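Local coordinates for protein pyrrolidone-carboxylate peptidase (Pyrococcus furiosus, PDB 1X10) that removes N-terminal pyroglutamyl (5-oxoproline) groups from polypeptides as a thiol peptidase of family C15, generally when the next residue is not proline, at residues A[42-47]-A[92-97]; A[86-91]-A[138-143]. The protein carries 3 engineered substitutions. All coordinates share one frame; numbering follows the deposited sequence.

Contact 1: residues A[42-47]-A[92-97]; sequences PVVFGK and DNEGKK
Asp92 points its carboxylate at the backbone of Val44 and Phe45. Its OD1 takes two bonds. Phe45 N reaches Asp92 OD1 on the anti side at 2.9 Å. Lys96 NZ comes to the same oxygen on the syn side, in a salt bridge. Lys96 bends at its third and fourth torsions, and this brings its NZ to Phe45 O at 2.9 Å. The ammonium therefore bridges the two segments. OD2 is held by its own turn: Glu94 N and Lys96 N approach it from opposite faces of the carboxylate plane. The Phe45 ring plane is tilted 30° to the carboxylate plane, with CD1 near OD1. Val44 crosses Glu94 at about a right angle, and both its methyls press on Glu94 CG. Beyond them Glu94 OE2 meets Lys47 NZ at 2.7 Å in a second salt bridge. Asn93 N gives a nearly straight bond (170°) to Val43 O. With an alanine in place of Asp92, Phe45 N would probably lose its acceptor, the Lys96 ammonium its charge partner, and the turn amides of Glu94 and Lys96 their common oxygen. The arrangement is an Asx turn combined with a type I beta turn, Asp92 to Gly95, packed against the loop that leads into helix 47-59.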
# COMPACT_ATOMS: atom_id res chain seq x y z
N PRO A 42 22.63 -19.66 4.36
CA PRO A 42 23.19 -18.32 4.23
C PRO A 42 22.47 -17.59 3.09
O PRO A 42 21.98 -18.23 2.16
CB PRO A 42 24.65 -18.60 3.89
CG PRO A 42 24.54 -19.84 3.03
CD PRO A 42 23.54 -20.68 3.81
N VAL A 43 22.37 -16.27 3.18
CA VAL A 43 21.72 -15.50 2.13
C VAL A 43 22.85 -15.10 1.19
O VAL A 43 23.23 -13.93 1.09
CB VAL A 43 21.00 -14.25 2.70
CG1 VAL A 43 20.33 -13.48 1.57
CG2 VAL A 43 19.95 -14.68 3.72
N VAL A 44 23.40 -16.10 0.51
CA VAL A 44 24.52 -15.93 -0.39
C VAL A 44 24.40 -16.88 -1.57
O VAL A 44 24.30 -18.09 -1.39
CB VAL A 44 25.85 -16.25 0.34
CG1 VAL A 44 27.03 -16.07 -0.61
CG2 VAL A 44 25.98 -15.38 1.58
N PHE A 45 24.41 -16.34 -2.79
CA PHE A 45 24.31 -17.20 -3.96
C PHE A 45 25.55 -18.10 -4.02
O PHE A 45 26.64 -17.68 -3.65
CB PHE A 45 24.23 -16.36 -5.24
CG PHE A 45 22.97 -15.56 -5.37
CD1 PHE A 45 22.97 -14.18 -5.17
CD2 PHE A 45 21.77 -16.19 -5.70
CE1 PHE A 45 21.79 -13.44 -5.30
CE2 PHE A 45 20.59 -15.46 -5.84
CZ PHE A 45 20.60 -14.08 -5.64
N GLY A 46 25.36 -19.33 -4.49
CA GLY A 46 26.46 -20.27 -4.57
C GLY A 46 26.60 -21.03 -3.26
O GLY A 46 26.31 -22.23 -3.19
N LYS A 47 27.03 -20.33 -2.22
CA LYS A 47 27.21 -20.94 -0.91
C LYS A 47 25.90 -21.58 -0.44
O LYS A 47 25.91 -22.69 0.10
CB LYS A 47 27.66 -19.88 0.10
CG LYS A 47 28.07 -20.44 1.45
CD LYS A 47 28.79 -19.37 2.27
CE LYS A 47 30.05 -18.88 1.56
NZ LYS A 47 30.80 -17.84 2.34
N ASP A 92 23.52 -10.08 -2.41
CA ASP A 92 23.41 -11.06 -1.34
C ASP A 92 24.34 -10.63 -0.22
O ASP A 92 24.97 -9.57 -0.32
CB ASP A 92 23.75 -12.47 -1.85
CG ASP A 92 25.20 -12.62 -2.28
OD1 ASP A 92 25.51 -13.67 -2.88
OD2 ASP A 92 26.02 -11.71 -2.03
N ASN A 93 24.45 -11.43 0.84
CA ASN A 93 25.29 -11.08 1.98
C ASN A 93 26.78 -10.94 1.69
O ASN A 93 27.53 -10.49 2.56
CB ASN A 93 25.06 -12.07 3.12
CG ASN A 93 23.80 -11.76 3.93
OD1 ASN A 93 23.39 -12.53 4.79
ND2 ASN A 93 23.20 -10.60 3.66
N GLU A 94 27.22 -11.32 0.50
CA GLU A 94 28.64 -11.18 0.18
C GLU A 94 28.83 -10.13 -0.92
O GLU A 94 29.87 -10.07 -1.57
CB GLU A 94 29.23 -12.53 -0.26
CG GLU A 94 29.02 -13.64 0.77
CD GLU A 94 30.04 -14.76 0.66
OE1 GLU A 94 30.41 -15.13 -0.47
OE2 GLU A 94 30.47 -15.27 1.71
N GLY A 95 27.80 -9.31 -1.11
CA GLY A 95 27.86 -8.24 -2.10
C GLY A 95 27.60 -8.63 -3.55
O GLY A 95 27.77 -7.82 -4.45
N LYS A 96 27.19 -9.88 -3.78
CA LYS A 96 26.92 -10.34 -5.13
C LYS A 96 25.50 -10.02 -5.58
O LYS A 96 24.53 -10.49 -4.98
CB LYS A 96 27.18 -11.85 -5.24
CG LYS A 96 28.65 -12.24 -5.08
CD LYS A 96 28.93 -13.67 -5.54
CE LYS A 96 28.84 -14.69 -4.40
NZ LYS A 96 27.47 -14.89 -3.85
N LYS A 97 25.39 -9.22 -6.63
CA LYS A 97 24.09 -8.83 -7.18
C LYS A 97 23.99 -9.40 -8.60
O LYS A 97 24.25 -8.71 -9.58
CB LYS A 97 23.98 -7.31 -7.21
CG LYS A 97 22.59 -6.78 -7.55
CD LYS A 97 22.55 -5.27 -7.44
CE LYS A 97 21.15 -4.72 -7.68
NZ LYS A 97 20.66 -5.02 -9.06

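Contact 2: residues A[86-91]-A[138-143]; sequences IDARIP and GLYLSN. Engineered in segment 138-143: Ser142 (natural residue Cys).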
# COMPACT_ATOMS: atom_id res chain seq x y z
N ILE A 86 17.82 -15.70 -11.84
CA ILE A 86 18.34 -14.90 -10.74
C ILE A 86 18.40 -13.46 -11.23
O ILE A 86 19.02 -13.17 -12.26
CB ILE A 86 19.76 -15.33 -10.34
CG1 ILE A 86 19.77 -16.80 -9.91
CG2 ILE A 86 20.26 -14.44 -9.20
CD1 ILE A 86 21.14 -17.35 -9.69
N ASP A 87 17.75 -12.56 -10.50
CA ASP A 87 17.76 -11.15 -10.84
C ASP A 87 17.56 -10.44 -9.51
O ASP A 87 16.45 -10.04 -9.16
CB ASP A 87 16.64 -10.78 -11.81
CG ASP A 87 16.94 -9.51 -12.60
OD1 ASP A 87 16.01 -8.92 -13.19
OD2 ASP A 87 18.13 -9.11 -12.63
N ALA A 88 18.65 -10.30 -8.77
CA ALA A 88 18.63 -9.68 -7.45
C ALA A 88 18.40 -8.18 -7.45
O ALA A 88 19.10 -7.44 -8.14
CB ALA A 88 19.93 -10.00 -6.73
N ARG A 89 17.41 -7.74 -6.67
CA ARG A 89 17.10 -6.31 -6.56
C ARG A 89 18.15 -5.70 -5.63
O ARG A 89 18.44 -4.50 -5.71
CB ARG A 89 15.71 -6.11 -5.95
CG ARG A 89 15.09 -4.75 -6.28
CD ARG A 89 14.17 -4.26 -5.17
NE ARG A 89 14.95 -3.77 -4.03
CZ ARG A 89 14.42 -3.38 -2.87
NH1 ARG A 89 13.11 -3.43 -2.68
NH2 ARG A 89 15.21 -2.94 -1.90
N ILE A 90 18.70 -6.53 -4.76
CA ILE A 90 19.75 -6.11 -3.82
C ILE A 90 20.82 -7.20 -3.84
O ILE A 90 20.55 -8.33 -4.24
CB ILE A 90 19.22 -5.96 -2.37
CG1 ILE A 90 18.69 -7.31 -1.86
CG2 ILE A 90 18.12 -4.90 -2.32
CD1 ILE A 90 18.31 -7.30 -0.40
N PRO A 91 22.05 -6.88 -3.44
CA PRO A 91 23.08 -7.92 -3.45
C PRO A 91 22.89 -8.91 -2.30
O PRO A 91 22.17 -8.63 -1.34
CB PRO A 91 24.37 -7.12 -3.30
CG PRO A 91 23.96 -5.99 -2.43
CD PRO A 91 22.61 -5.59 -3.00
N GLY A 138 9.86 -14.20 -5.88
CA GLY A 138 10.91 -13.24 -6.15
C GLY A 138 11.99 -13.94 -6.97
O GLY A 138 11.80 -15.09 -7.39
N LEU A 139 13.11 -13.26 -7.21
CA LEU A 139 14.21 -13.84 -7.98
C LEU A 139 15.52 -13.65 -7.21
O LEU A 139 16.59 -13.48 -7.79
CB LEU A 139 14.31 -13.17 -9.36
CG LEU A 139 13.10 -13.38 -10.28
CD1 LEU A 139 13.29 -12.63 -11.60
CD2 LEU A 139 12.95 -14.85 -10.53
N TYR A 140 15.39 -13.70 -5.88
CA TYR A 140 16.52 -13.53 -4.97
C TYR A 140 16.85 -14.91 -4.37
O TYR A 140 16.69 -15.92 -5.04
CB TYR A 140 16.13 -12.51 -3.89
CG TYR A 140 17.25 -12.01 -3.00
CD1 TYR A 140 18.43 -11.49 -3.53
CD2 TYR A 140 17.09 -11.99 -1.61
CE1 TYR A 140 19.43 -10.96 -2.71
CE2 TYR A 140 18.09 -11.46 -0.77
CZ TYR A 140 19.25 -10.95 -1.33
OH TYR A 140 20.22 -10.43 -0.51
N LEU A 141 17.28 -14.97 -3.11
CA LEU A 141 17.64 -16.26 -2.54
C LEU A 141 16.50 -17.22 -2.21
O LEU A 141 16.70 -18.43 -2.27
CB LEU A 141 18.54 -16.06 -1.33
CG LEU A 141 19.97 -15.99 -1.88
CD1 LEU A 141 20.77 -14.92 -1.20
CD2 LEU A 141 20.63 -17.35 -1.76
N SER A 142 15.32 -16.72 -1.87
CA SER A 142 14.21 -17.61 -1.56
C SER A 142 13.87 -18.44 -2.79
O SER A 142 13.76 -19.67 -2.70
CB SER A 142 12.99 -16.81 -1.11
OG SER A 142 13.23 -16.20 0.14
N ASN A 143 13.71 -17.78 -3.94
CA ASN A 143 13.39 -18.47 -5.18
C ASN A 143 14.52 -19.41 -5.59
O ASN A 143 14.28 -20.50 -6.11
CB ASN A 143 13.15 -17.45 -6.30
CG ASN A 143 12.91 -18.10 -7.64
OD1 ASN A 143 11.84 -18.65 -7.90
ND2 ASN A 143 13.93 -18.06 -8.50
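At the edge of the Tyr140 ring, near its plane, lie Ala88 CB and Pro91 O. Ala88 CB is 3.8 Å from Tyr140 CD1, and Pro91 O sits beyond the hydroxyl. Ile90 O stands obliquely to the ring, 3.2 Å from Tyr140 CE1. One face carries a methyl of the next residue: Leu141 CD1 sits 4.2 Å above the plane, offset toward the rim. The Ile90 branch, CG1 and CD1, lies on the opposite side of the ring plane, displaced toward the hydroxyl end. Ile90 crosses the tyrosine at about a right angle. Its CG1 is 3.7 Å from Tyr140 CZ, and its CD1 reaches the hydroxyl. The Ile90 torsion places CG1 between the backbone N and the carbonyl carbon (chi1 61°), which turns this branch toward the phenol end. A chi1 of -169° sends the Tyr140 ring away from its own backbone N and carries the hydroxyl to Pro91.

Two hydrogen bonds join the segments. Tyr140 OH donates to Pro91 O at 2.8 Å, from above the carbonyl plane and not on a lone pair. Asp87 N donates to Leu139 O at 3.1 Å, in the carbonyl plane and on a lone pair. Beside this bond Leu139 CD1 packs on Asp87 CB. The Asp87 carboxylate leads away to another chain, where its OD1 forms salt bridges with Arg80 and Lys118 of the second subunit.

Tyr140 is the N-cap residue of helix 141-156. The engineered Ser142, in place of the active-site cysteine, stands in the first turn, and its OG is hydrogen-bonded to the catalytic His166. Ile90 O is buried here with no partner in the model. The contact thus pairs apolar packing with one bond at each end. It joins the loop to the start of the helix that bears the nucleophile position, while Asp87 carries charge pairing into the subunit interface.

Overall arrangement
From the N terminus, the chain leaves strand 34-41 and enters 42-47, just before helix 47-59. It then runs through strands 63-69 and 76-83 to the long loop holding 86-91 and 92-97. Contact 1 closes the first loop when 92-97 returns to 42-47. Contact 2 opens at 86-91, before that closure, and closes at 138-143, at the start of helix 141-156. The two loops therefore cross. Segments 86-91 and 92-97 are consecutive, and their contacts touch through Lys97 NZ to Ala88 O, Asp92 against Tyr140 and Val43 against Leu141. Together they tie the excursion between strands 76-83 and 110-112 to the entrances of two helices, beside the active site.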